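Local coordinates for protein 6-aminohexanoate-cyclic-dimer hydrolase (Arthrobacter sp., PDB 3A2Q) that hydrolyses the cyclic dimer of 6-aminohexanoate, a by-product of nylon-6 manufacture, to the linear dimer, using the amidase-family fold, at residues 52-57 with 112-116; 138-142 with 479-483; 190-196 with 236-241; 216-220 with 467-471; 433-437 with 458-464. The protein carries 1 engineered substitution. One frame throughout, in Å; residues are numbered along the deposited sequence.

Interaction 1 (52-57 with 112-116)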
# COMPACT_ATOMS: atom_id res chain seq x y z
N LYS A 52 -12.23 15.87 14.67
CA LYS A 52 -11.17 15.21 15.42
C LYS A 52 -9.84 15.82 15.02
O LYS A 52 -8.99 16.10 15.87
CB LYS A 52 -11.15 13.70 15.15
CG LYS A 52 -9.91 13.02 15.72
CD LYS A 52 -9.94 11.51 15.56
CE LYS A 52 -10.92 10.86 16.52
NZ LYS A 52 -10.80 9.38 16.52
N ALA A 53 -9.66 16.03 13.72
CA ALA A 53 -8.43 16.62 13.22
C ALA A 53 -8.20 17.98 13.88
O ALA A 53 -7.07 18.36 14.16
CB ALA A 53 -8.50 16.77 11.71
N ARG A 54 -9.30 18.70 14.11
CA ARG A 54 -9.21 20.02 14.72
C ARG A 54 -8.88 19.96 16.20
O ARG A 54 -8.19 20.84 16.71
CB ARG A 54 -10.52 20.78 14.49
CG ARG A 54 -10.64 21.35 13.09
CD ARG A 54 -12.07 21.74 12.75
NE ARG A 54 -12.15 22.38 11.44
CZ ARG A 54 -13.22 22.33 10.65
NH1 ARG A 54 -14.30 21.66 11.03
NH2 ARG A 54 -13.21 22.95 9.48
N ARG A 55 -9.37 18.93 16.89
CA ARG A 55 -9.09 18.78 18.32
C ARG A 55 -7.65 18.35 18.52
O ARG A 55 -6.94 18.89 19.37
CB ARG A 55 -9.99 17.71 18.94
CG ARG A 55 -11.46 17.78 18.56
CD ARG A 55 -12.16 16.52 19.08
NE ARG A 55 -13.48 16.32 18.49
CZ ARG A 55 -14.21 15.22 18.66
NH1 ARG A 55 -13.74 14.22 19.40
NH2 ARG A 55 -15.40 15.12 18.09
N GLU A 56 -7.21 17.38 17.73
CA GLU A 56 -5.85 16.86 17.84
C GLU A 56 -4.81 17.91 17.47
O GLU A 56 -3.72 17.93 18.03
CB GLU A 56 -5.66 15.63 16.94
CG GLU A 56 -6.72 14.55 17.14
CD GLU A 56 -6.40 13.28 16.37
OE1 GLU A 56 -5.77 13.36 15.30
OE2 GLU A 56 -6.80 12.19 16.83
N SER A 57 -5.15 18.78 16.53
CA SER A 57 -4.22 19.82 16.10
C SER A 57 -3.82 20.75 17.24
O SER A 57 -2.66 21.16 17.35
CB SER A 57 -4.82 20.64 14.96
OG SER A 57 -3.91 21.64 14.54
N PHE A 112 1.00 14.03 14.24
CA PHE A 112 0.12 13.97 13.08
C PHE A 112 -1.33 14.09 13.53
O PHE A 112 -1.67 13.71 14.65
CB PHE A 112 0.31 12.63 12.34
CG PHE A 112 1.59 12.54 11.55
CD1 PHE A 112 1.72 13.22 10.34
CD2 PHE A 112 2.65 11.77 12.00
CE1 PHE A 112 2.90 13.12 9.59
CE2 PHE A 112 3.84 11.67 11.26
CZ PHE A 112 3.96 12.35 10.05
N VAL A 113 -2.19 14.63 12.67
CA VAL A 113 -3.61 14.75 13.02
C VAL A 113 -4.44 13.91 12.05
O VAL A 113 -4.27 14.01 10.83
CB VAL A 113 -4.09 16.25 12.99
CG1 VAL A 113 -3.15 17.11 13.83
CG2 VAL A 113 -4.15 16.77 11.56
N LEU A 114 -5.32 13.07 12.59
CA LEU A 114 -6.15 12.20 11.77
C LEU A 114 -7.22 13.01 11.03
O LEU A 114 -8.21 13.43 11.63
CB LEU A 114 -6.81 11.13 12.63
CG LEU A 114 -7.66 10.10 11.87
CD1 LEU A 114 -6.84 9.52 10.72
CD2 LEU A 114 -8.12 9.00 12.82
N LEU A 115 -7.01 13.21 9.73
CA LEU A 115 -7.92 13.98 8.90
C LEU A 115 -9.14 13.22 8.41
O LEU A 115 -10.19 13.81 8.15
CB LEU A 115 -7.16 14.55 7.69
CG LEU A 115 -7.90 15.55 6.81
CD1 LEU A 115 -8.24 16.80 7.64
CD2 LEU A 115 -7.03 15.93 5.62
N GLY A 116 -9.01 11.90 8.26
CA GLY A 116 -10.12 11.10 7.79
C GLY A 116 -9.71 9.73 7.29
O GLY A 116 -8.54 9.36 7.38
O HOH W 1 -3.46 11.91 14.97
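Glu56 reaches from helix 52-57 to the backbone of strand 113-116, where its OE1 takes the N-H of Leu114 at 2.8 Å. The bond is nearly straight, 165° at the hydrogen, and meets the oxygen almost along its C-O axis. The same OE1 accepts from water 1, which also donates to Phe112 O at 2.6 Å, so OE1 holds Leu114 N directly and Phe112 O through the water. With Glu56 cut back to an alanine, the Leu114 N-H is likely to lose this acceptor and water 1 one of its partners. Beside this polar grip, Ala53 sets its CB 3.4 Å from Leu114 O, and Leu115 CD1 comes back to the same methyl. Val113 CG1 packs on Ser57 CA at 3.7 Å. Helix and strand run antiparallel (169°) with axes 6.8 Å apart, the helix covering an outer part of the mixed sheet of this amidase fold, where strand 113-118 lies between strands 45-48 and 68-72. Lys52 crosses Leu114 with CD near CD2, and its chain then turns at chi3 (-73°) to bring NZ to Asp81 in a salt bridge. Further out, Leu28 of helix 24-42 touches Ser57, and Arg108 of helix 102-110 lies against Glu56.

Interaction 2 (138-142 with 479-483)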
# COMPACT_ATOMS: atom_id res chain seq x y z
N ARG A 138 -11.55 7.63 -8.13
CA ARG A 138 -11.01 7.94 -9.44
C ARG A 138 -9.61 8.53 -9.40
O ARG A 138 -9.23 9.18 -8.43
CB ARG A 138 -11.97 8.87 -10.18
CG ARG A 138 -13.35 8.24 -10.39
CD ARG A 138 -14.35 9.22 -11.00
NE ARG A 138 -15.62 8.57 -11.34
CZ ARG A 138 -15.82 7.84 -12.43
NH1 ARG A 138 -14.85 7.66 -13.31
NH2 ARG A 138 -17.00 7.28 -12.64
N ASN A 139 -8.86 8.30 -10.47
CA ASN A 139 -7.48 8.77 -10.57
C ASN A 139 -7.34 10.26 -10.85
O ASN A 139 -7.87 10.77 -11.85
CB ASN A 139 -6.76 7.97 -11.65
CG ASN A 139 -5.26 7.97 -11.47
OD1 ASN A 139 -4.64 9.03 -11.34
ND2 ASN A 139 -4.66 6.78 -11.45
N PRO A 140 -6.63 10.98 -9.98
CA PRO A 140 -6.41 12.43 -10.13
C PRO A 140 -5.72 12.77 -11.46
O PRO A 140 -5.86 13.88 -11.97
CB PRO A 140 -5.54 12.78 -8.93
CG PRO A 140 -5.91 11.73 -7.91
CD PRO A 140 -6.03 10.48 -8.73
N TRP A 141 -4.97 11.81 -12.00
CA TRP A 141 -4.27 12.03 -13.26
C TRP A 141 -5.21 11.86 -14.46
O TRP A 141 -4.96 12.42 -15.52
CB TRP A 141 -3.08 11.07 -13.40
CG TRP A 141 -2.04 11.24 -12.33
CD1 TRP A 141 -2.08 10.76 -11.05
CD2 TRP A 141 -0.82 11.99 -12.43
NE1 TRP A 141 -0.97 11.16 -10.35
CE2 TRP A 141 -0.17 11.92 -11.17
CE3 TRP A 141 -0.21 12.72 -13.46
CZ2 TRP A 141 1.05 12.55 -10.92
CZ3 TRP A 141 1.02 13.35 -13.21
CH2 TRP A 141 1.63 13.26 -11.94
N ASN A 142 -6.27 11.09 -14.27
CA ASN A 142 -7.26 10.83 -15.31
C ASN A 142 -8.49 10.22 -14.62
O ASN A 142 -8.49 9.04 -14.29
CB ASN A 142 -6.70 9.84 -16.34
CG ASN A 142 -7.57 9.73 -17.56
OD1 ASN A 142 -8.80 9.67 -17.45
ND2 ASN A 142 -6.95 9.67 -18.73
N ARG A 479 6.21 16.98 -11.46
CA ARG A 479 4.98 16.51 -12.09
C ARG A 479 3.78 16.52 -11.15
O ARG A 479 3.88 16.13 -9.98
CB ARG A 479 5.20 15.10 -12.66
CG ARG A 479 6.33 15.00 -13.68
CD ARG A 479 6.29 13.67 -14.44
NE ARG A 479 6.59 12.52 -13.60
CZ ARG A 479 7.81 12.09 -13.30
NH1 ARG A 479 8.88 12.72 -13.78
NH2 ARG A 479 7.98 11.04 -12.51
N ARG A 480 2.64 16.97 -11.67
CA ARG A 480 1.40 17.03 -10.89
C ARG A 480 0.21 16.56 -11.72
O ARG A 480 0.17 16.78 -12.93
CB ARG A 480 1.14 18.46 -10.41
CG ARG A 480 2.25 19.07 -9.58
CD ARG A 480 1.81 20.39 -8.97
NE ARG A 480 2.93 21.06 -8.31
CZ ARG A 480 2.79 22.11 -7.51
NH1 ARG A 480 1.59 22.62 -7.28
NH2 ARG A 480 3.86 22.65 -6.94
N PRO A 481 -0.78 15.92 -11.08
CA PRO A 481 -1.95 15.46 -11.83
C PRO A 481 -2.75 16.66 -12.34
O PRO A 481 -2.73 17.73 -11.72
CB PRO A 481 -2.71 14.63 -10.81
CG PRO A 481 -2.32 15.24 -9.49
CD PRO A 481 -0.85 15.51 -9.67
N GLN A 482 -3.45 16.48 -13.46
CA GLN A 482 -4.24 17.55 -14.05
C GLN A 482 -5.32 18.07 -13.11
O GLN A 482 -5.77 19.21 -13.22
CB GLN A 482 -4.89 17.09 -15.36
CG GLN A 482 -3.90 16.66 -16.43
CD GLN A 482 -2.94 17.76 -16.83
OE1 GLN A 482 -1.94 17.50 -17.51
NE2 GLN A 482 -3.23 18.99 -16.43
N LEU A 483 -5.75 17.22 -12.19
CA LEU A 483 -6.77 17.59 -11.22
C LEU A 483 -6.33 18.86 -10.50
O LEU A 483 -7.15 19.68 -10.10
CB LEU A 483 -6.99 16.47 -10.21
CG LEU A 483 -8.07 16.66 -9.15
CD1 LEU A 483 -9.43 16.78 -9.82
CD2 LEU A 483 -8.05 15.49 -8.19
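Trp141 lies with one indole face against Pro481, and this CH-pi contact dominates the meeting of the two loops. Pro481 CB stands 3.6 Å from the centroid of the five-membered ring, only 8° off the ring normal, while Pro481 CD lies above CZ2, at the rim of the six-membered ring. The peptide before the proline continues the cover, with Arg480 O 3.5 Å from Trp141 CZ3. The indole is turned back over the proline by its first torsion, which sets CG anti to the carbonyl carbon (chi1 -62°), although the CB itself points away from 479-483.

Apolar contacts extend the patch. Pro140 CB touches both Pro481 CB at 3.9 Å and Leu483 CD2 at 3.8 Å, so its ring meets two residues of the opposing loop.

Residues 139-142 form a type I beta turn, and Asn139 OD1 accepts from Trp141 N at 2.9 Å to make an Asx turn at its start. Thus the C-terminal tail of the chain is laid against a turn of the long loop between strand 113-118 and helix 152-159.

Hydrogen bonding across the contact amounts to a weak bond from Leu483 N to Pro140 O, 3.3 Å long and bent to 146°. Outside it, Trp141 NE1 donates to Cys182 O, fixing the indole at its nitrogen, and Asn139 ND2 donates to Val181 O and Ser146 O. Helix 24-42 packs on Pro140 and Leu483 through Ile42.

Interaction 3 (190-196 with 236-241)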
# COMPACT_ATOMS: atom_id res chain seq x y z
N THR A 190 9.48 -4.50 5.57
CA THR A 190 9.78 -5.89 5.89
C THR A 190 8.64 -6.41 6.75
O THR A 190 8.08 -5.67 7.54
CB THR A 190 11.08 -5.97 6.71
OG1 THR A 190 12.17 -5.50 5.91
CG2 THR A 190 11.33 -7.40 7.18
N ARG A 191 8.31 -7.69 6.58
CA ARG A 191 7.25 -8.29 7.38
C ARG A 191 7.60 -8.10 8.86
O ARG A 191 8.74 -8.33 9.26
CB ARG A 191 7.15 -9.79 7.05
CG ARG A 191 6.24 -10.60 7.99
CD ARG A 191 6.26 -12.07 7.59
NE ARG A 191 5.62 -12.28 6.29
CZ ARG A 191 6.03 -13.14 5.37
NH1 ARG A 191 7.11 -13.89 5.58
NH2 ARG A 191 5.35 -13.27 4.24
N GLY A 192 6.63 -7.68 9.66
CA GLY A 192 6.87 -7.48 11.08
C GLY A 192 7.48 -6.15 11.46
O GLY A 192 7.88 -5.96 12.61
N ARG A 193 7.57 -5.22 10.50
CA ARG A 193 8.14 -3.91 10.79
C ARG A 193 7.11 -3.02 11.48
O ARG A 193 7.40 -2.39 12.50
CB ARG A 193 8.60 -3.22 9.50
CG ARG A 193 9.22 -1.84 9.70
CD ARG A 193 10.57 -1.92 10.40
NE ARG A 193 11.58 -2.60 9.59
CZ ARG A 193 12.70 -3.12 10.07
NH1 ARG A 193 12.97 -3.03 11.37
NH2 ARG A 193 13.55 -3.74 9.26
N ILE A 194 5.90 -2.98 10.92
CA ILE A 194 4.83 -2.15 11.45
C ILE A 194 3.70 -2.98 12.05
O ILE A 194 3.14 -3.84 11.39
CB ILE A 194 4.21 -1.26 10.35
CG1 ILE A 194 5.31 -0.42 9.68
CG2 ILE A 194 3.12 -0.36 10.95
CD1 ILE A 194 4.80 0.53 8.60
N SER A 195 3.37 -2.71 13.31
CA SER A 195 2.31 -3.46 13.97
C SER A 195 0.91 -3.10 13.49
O SER A 195 0.57 -1.93 13.36
CB SER A 195 2.36 -3.24 15.48
OG SER A 195 1.28 -3.91 16.09
N PRO A 196 0.08 -4.13 13.21
CA PRO A 196 -1.31 -3.95 12.75
C PRO A 196 -2.24 -4.19 13.94
O PRO A 196 -3.47 -4.21 13.78
CB PRO A 196 -1.46 -5.05 11.72
CG PRO A 196 -0.71 -6.18 12.38
CD PRO A 196 0.53 -5.51 12.96
N ASP A 236 2.25 -9.03 18.46
CA ASP A 236 2.69 -9.05 17.06
C ASP A 236 3.26 -10.41 16.72
O ASP A 236 4.14 -10.91 17.41
CB ASP A 236 3.75 -7.98 16.79
CG ASP A 236 3.17 -6.60 16.68
OD1 ASP A 236 1.93 -6.47 16.58
OD2 ASP A 236 3.96 -5.63 16.67
N THR A 237 2.77 -11.01 15.65
CA THR A 237 3.23 -12.32 15.24
C THR A 237 4.63 -12.29 14.65
O THR A 237 5.49 -13.09 14.99
CB THR A 237 2.30 -12.94 14.19
OG1 THR A 237 0.99 -13.08 14.74
CG2 THR A 237 2.83 -14.30 13.75
N PHE A 238 4.83 -11.33 13.75
CA PHE A 238 6.10 -11.21 13.06
C PHE A 238 6.94 -10.06 13.59
O PHE A 238 6.43 -9.14 14.23
CB PHE A 238 5.81 -11.07 11.57
CG PHE A 238 4.96 -12.18 11.02
CD1 PHE A 238 5.52 -13.42 10.74
CD2 PHE A 238 3.59 -12.02 10.86
CE1 PHE A 238 4.73 -14.49 10.32
CE2 PHE A 238 2.79 -13.07 10.43
CZ PHE A 238 3.36 -14.31 10.16
N CYS A 239 8.24 -10.12 13.32
CA CYS A 239 9.15 -9.08 13.76
C CYS A 239 10.25 -8.94 12.71
O CYS A 239 10.59 -9.90 12.03
CB CYS A 239 9.75 -9.47 15.12
SG CYS A 239 10.53 -8.12 16.01
N ALA A 240 10.77 -7.73 12.56
CA ALA A 240 11.82 -7.49 11.57
C ALA A 240 13.13 -7.15 12.28
O ALA A 240 13.12 -6.72 13.43
CB ALA A 240 11.40 -6.34 10.65
N PRO A 241 14.27 -7.35 11.60
CA PRO A 241 15.60 -7.06 12.15
C PRO A 241 15.68 -5.57 12.51
O PRO A 241 15.16 -4.73 11.79
CB PRO A 241 16.54 -7.42 11.00
CG PRO A 241 15.78 -8.49 10.27
CD PRO A 241 14.38 -7.97 10.26
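Arg193 and Ser195 make the polar links to 236-241, one near each end of the contact. Arg193 NH1 donates to Pro241 O at 2.8 Å, with the oxygen close to the guanidinium plane, and NH2 adds a weak second bond to the same carbonyl at 3.2 Å. At the other end Ser195 OG gives its proton to Asp236 OD1 at 2.7 Å, on the syn side of that oxygen. Asp236 OD2 accepts from Arg233 N, so both carboxylate oxygens are engaged. The NE of Arg193 forms a salt bridge with Glu460, leaving this guanidinium held from two directions.

Residues 190-193 form a type II beta turn, closed by Arg193 N to Thr190 O, with Gly192 at its third position. Gly192 has positive phi (84°) and lies directly on the backbone of 238-240: any CB there would collide with Cys239 N. Its carbonyl O takes a CA-H...O contact from Cys239 CA at 3.6 Å. The turn follows strand 185-188, and the partner loop follows helix 219-229, so two connections of the amidase fold are laid side by side.

Packing fills the rest. Ala240 CB sits over the centre of the Arg193 guanidinium, 3.5 Å from CZ, and also meets Thr190 CG2. Arg191 runs over one face of Phe238, its CD 3.9 Å from the ring centroid; Thr237 CG2 covers the opposite face. A bend at chi3 (-68°) lifts the Arg191 guanidinium away from the face, where CZ is 5.5 Å from the centroid, at most a weak cation-pi attraction, and Gly208 O and Val430 O accept from it.

Interaction 4 (216-220 with 467-471)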
# COMPACT_ATOMS: atom_id res chain seq x y z
N ALA A 216 3.69 8.47 0.61
CA ALA A 216 4.28 9.80 0.71
C ALA A 216 4.75 10.25 -0.68
O ALA A 216 4.69 9.49 -1.64
CB ALA A 216 5.45 9.80 1.69
N ARG A 217 5.22 11.49 -0.78
CA ARG A 217 5.72 11.99 -2.06
C ARG A 217 7.24 12.17 -2.05
O ARG A 217 7.84 12.57 -3.05
CB ARG A 217 5.02 13.30 -2.45
CG ARG A 217 3.53 13.13 -2.78
CD ARG A 217 2.98 14.36 -3.48
NE ARG A 217 3.13 15.55 -2.65
CZ ARG A 217 2.31 15.89 -1.66
NH1 ARG A 217 1.26 15.14 -1.37
NH2 ARG A 217 2.56 16.98 -0.95
N SER A 218 7.87 11.89 -0.91
CA SER A 218 9.32 12.01 -0.81
C SER A 218 9.88 10.81 -0.04
O SER A 218 9.19 10.22 0.79
CB SER A 218 9.72 13.30 -0.09
OG SER A 218 9.38 13.25 1.28
N VAL A 219 11.13 10.47 -0.32
CA VAL A 219 11.74 9.34 0.36
C VAL A 219 12.02 9.66 1.82
O VAL A 219 11.95 8.78 2.69
CB VAL A 219 13.05 8.91 -0.35
CG1 VAL A 219 13.69 7.74 0.39
CG2 VAL A 219 12.75 8.52 -1.79
N ARG A 220 12.30 10.93 2.12
CA ARG A 220 12.57 11.29 3.51
C ARG A 220 11.32 11.15 4.36
O ARG A 220 11.40 10.81 5.54
CB ARG A 220 13.15 12.70 3.60
CG ARG A 220 12.20 13.83 3.25
CD ARG A 220 12.93 15.17 3.38
NE ARG A 220 12.03 16.31 3.22
CZ ARG A 220 12.41 17.58 3.35
NH1 ARG A 220 13.67 17.87 3.63
NH2 ARG A 220 11.52 18.56 3.20
N ALA A 467 16.79 4.59 -2.86
CA ALA A 467 15.59 5.29 -3.31
C ALA A 467 15.92 6.78 -3.33
O ALA A 467 15.50 7.51 -4.22
CB ALA A 467 14.43 5.01 -2.37
N ALA A 468 16.67 7.23 -2.33
CA ALA A 468 17.05 8.64 -2.25
C ALA A 468 17.92 9.03 -3.44
O ALA A 468 17.79 10.13 -3.97
CB ALA A 468 17.79 8.91 -0.94
N GLN A 469 18.81 8.12 -3.86
CA GLN A 469 19.68 8.40 -5.00
C GLN A 469 18.86 8.54 -6.28
O GLN A 469 19.13 9.40 -7.11
CB GLN A 469 20.71 7.28 -5.17
CG GLN A 469 21.54 6.99 -3.93
CD GLN A 469 22.64 5.98 -4.19
OE1 GLN A 469 22.47 5.04 -4.96
NE2 GLN A 469 23.77 6.15 -3.52
N LEU A 470 17.86 7.68 -6.45
CA LEU A 470 17.02 7.73 -7.64
C LEU A 470 16.14 8.97 -7.64
O LEU A 470 15.83 9.52 -8.69
CB LEU A 470 16.16 6.47 -7.73
CG LEU A 470 16.88 5.23 -8.25
CD1 LEU A 470 15.96 4.01 -8.16
CD2 LEU A 470 17.33 5.47 -9.69
N GLU A 471 15.73 9.39 -6.45
CA GLU A 471 14.91 10.58 -6.29
C GLU A 471 15.71 11.79 -6.77
O GLU A 471 15.15 12.75 -7.30
CB GLU A 471 14.53 10.73 -4.82
CG GLU A 471 13.67 11.93 -4.48
CD GLU A 471 13.33 11.97 -3.00
OE1 GLU A 471 14.27 11.90 -2.18
OE2 GLU A 471 12.13 12.06 -2.66
O HOH W 2 10.36 13.64 -3.99
O HOH W 3 13.65 12.77 0.23
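Val219 N, at the start of helix 219-229, donates to Glu471 OE2 of helix 460-473 at 3.0 Å. Ser218 is the N-cap of helix 219-229, its OG accepting from Asp221 N and also bonding to Asp9, while the glutamate takes the N-H of the first helical residue. The carboxylate can reach so far because its chain is fully stretched, with CG anti to the backbone N (chi1 180°) and the next torsion likewise extended. The N-H comes to the syn side of OE2 but 34° out of the carboxylate plane, at an angle of 162° at the hydrogen. A negative charge at this helix end is likely to be favoured by the helix dipole. Were Glu471 shortened to an alanine, no carboxylate would remain, and the Val219 N-H is likely to lose its acceptor and waters 2 and 3 a partner each.

Val219 points its two methyls at the neighbouring helix. With CG1 anti to the backbone N, CG2 rests on Ala467 CB at 3.9 Å and also lies against the carboxylate at Glu471 CD, while CG1 nears Ala468. The valine and glutamate side chains pass in opposite directions. Leu438 of strand 435-442 touches Ala467, and Trp476 touches Glu471. Water 2 joins OE2 to Arg217 O, and water 3 donates to Glu471 OE1 at 2.6 Å while accepting from Arg220 N.

Interaction 5 (433-437 with 458-464)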
# COMPACT_ATOMS: atom_id res chain seq x y z
N GLN A 433 10.06 -9.39 2.08
CA GLN A 433 11.11 -8.41 1.86
C GLN A 433 10.58 -7.00 1.66
O GLN A 433 9.49 -6.81 1.11
CB GLN A 433 11.95 -8.80 0.65
CG GLN A 433 12.73 -10.07 0.85
CD GLN A 433 13.18 -10.67 -0.46
OE1 GLN A 433 12.35 -11.11 -1.26
NE2 GLN A 433 14.48 -10.68 -0.70
N PRO A 434 11.35 -5.99 2.09
CA PRO A 434 10.92 -4.60 1.93
C PRO A 434 10.94 -4.25 0.45
O PRO A 434 11.89 -4.56 -0.27
CB PRO A 434 11.95 -3.83 2.75
CG PRO A 434 13.19 -4.66 2.58
CD PRO A 434 12.69 -6.08 2.70
N ALA A 435 9.88 -3.59 -0.02
CA ALA A 435 9.78 -3.24 -1.43
C ALA A 435 9.10 -1.89 -1.56
O ALA A 435 8.03 -1.67 -0.97
CB ALA A 435 8.98 -4.30 -2.19
N ILE A 436 9.70 -1.01 -2.33
CA ILE A 436 9.15 0.33 -2.49
C ILE A 436 8.88 0.67 -3.95
O ILE A 436 9.61 0.25 -4.85
CB ILE A 436 10.13 1.37 -1.88
CG1 ILE A 436 9.46 2.74 -1.76
CG2 ILE A 436 11.39 1.47 -2.74
CD1 ILE A 436 10.27 3.72 -0.93
N SER A 437 7.79 1.40 -4.19
CA SER A 437 7.46 1.84 -5.54
C SER A 437 7.76 3.33 -5.60
O SER A 437 7.28 4.08 -4.75
CB SER A 437 5.98 1.61 -5.85
OG SER A 437 5.69 2.01 -7.18
N GLY A 458 14.56 -7.06 5.95
CA GLY A 458 15.00 -6.13 6.97
C GLY A 458 15.92 -4.99 6.57
O GLY A 458 16.30 -4.18 7.41
N ARG A 459 16.26 -4.90 5.29
CA ARG A 459 17.18 -3.84 4.85
C ARG A 459 16.56 -2.57 4.27
O ARG A 459 16.96 -2.10 3.20
CB ARG A 459 18.18 -4.41 3.85
CG ARG A 459 19.04 -5.55 4.38
CD ARG A 459 19.68 -5.18 5.71
NE ARG A 459 20.50 -3.98 5.64
CZ ARG A 459 21.75 -3.95 5.18
NH1 ARG A 459 22.32 -5.06 4.72
NH2 ARG A 459 22.43 -2.81 5.18
N GLU A 460 15.59 -1.99 4.98
CA GLU A 460 14.98 -0.75 4.54
C GLU A 460 16.04 0.34 4.49
O GLU A 460 15.93 1.29 3.72
CB GLU A 460 13.86 -0.32 5.49
CG GLU A 460 12.54 -1.04 5.26
CD GLU A 460 12.38 -2.27 6.11
OE1 GLU A 460 13.34 -3.05 6.22
OE2 GLU A 460 11.28 -2.46 6.67
N ASP A 461 17.07 0.21 5.32
CA ASP A 461 18.13 1.21 5.33
C ASP A 461 18.77 1.34 3.95
O ASP A 461 18.91 2.45 3.43
CB ASP A 461 19.19 0.88 6.40
CG ASP A 461 19.84 -0.47 6.18
OD1 ASP A 461 19.12 -1.48 6.01
OD2 ASP A 461 21.09 -0.53 6.20
N LEU A 462 19.15 0.22 3.34
CA LEU A 462 19.75 0.24 2.01
C LEU A 462 18.72 0.68 0.98
O LEU A 462 19.01 1.47 0.08
CB LEU A 462 20.26 -1.15 1.62
CG LEU A 462 21.46 -1.73 2.36
CD1 LEU A 462 21.79 -3.10 1.78
CD2 LEU A 462 22.66 -0.79 2.22
N LEU A 463 17.51 0.17 1.14
CA LEU A 463 16.43 0.50 0.21
C LEU A 463 16.17 2.00 0.15
O LEU A 463 16.09 2.57 -0.93
CB LEU A 463 15.15 -0.24 0.61
CG LEU A 463 13.96 -0.09 -0.34
CD1 LEU A 463 14.31 -0.67 -1.71
CD2 LEU A 463 12.77 -0.81 0.26
N LEU A 464 16.03 2.64 1.31
CA LEU A 464 15.75 4.07 1.35
C LEU A 464 16.95 4.87 0.87
O LEU A 464 16.80 5.98 0.36
CB LEU A 464 15.37 4.50 2.77
CG LEU A 464 14.06 3.91 3.31
CD1 LEU A 464 13.88 4.29 4.76
CD2 LEU A 464 12.90 4.41 2.47
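Leu463 fills the space between helix 460-464 and strand 435-437, and it carries the close part of the contact. Its CG is anti to the backbone N (chi1 -175°), which sends both methyls down to the strand: CD1 meets Ile436 CG2 at 3.8 Å, and CD2 lies near Pro434 O and 4.0 Å from Pro434 CB. The same Pro434 CB also meets Glu460 CD at 3.7 Å, while Pro434 CD lies 3.9 Å from Gly458 N. No hydrogen bond joins the two segments; the contact is van der Waals, mostly between side chains. Glu460 bends at chi2 (93°), laying its carboxyl group across the proline; the buried oxygens are satisfied by Thr190 and by a salt bridge to Arg193.

Further along the helix the packing is slacker, Ile436 CD1 and Leu464 CD2 being 4.4 Å apart, though still buried. The solvent side is at the helix start, where the partly exposed Arg459 leads away from the strand. It grips Asp461 side-on, NE to OD1 and NH2 to OD2 at 2.8 Å, both near the guanidinium plane, with Leu462 CD1 over one face of that group.

Strand and helix run nearly parallel, at 23°, their axes 9.5 Å apart. The strand is flanked in the mixed sheet by 185-188 and 448-455, antiparallel to both; Ile453 of the latter touches Leu463, while Leu464 turns to Val219, Ile222 and Leu226 of helix 219-229.

In the fold
From the N terminus, interaction 1 closes first, joining helix 50-59 to strand 113-118 near one edge of the sheet, and is complete before the others begin. Interaction 2 then opens at 138-142 and closes at 479-483, enclosing interactions 3, 4 and 5 and bringing the C-terminal tail back to the first third of the chain. Interaction 3 ties two loops, 190-196 and 236-241, and crosses interaction 4, which begins at 216-220 between them and ends at 467-471. Interaction 5 falls within the span of interaction 4; both use helix 460-473 and touch at Val219 and Leu464. Interactions 3 and 5 meet where Thr190 OG1 lies 2.7 Å from Glu460 OE1, a probable hydrogen bond.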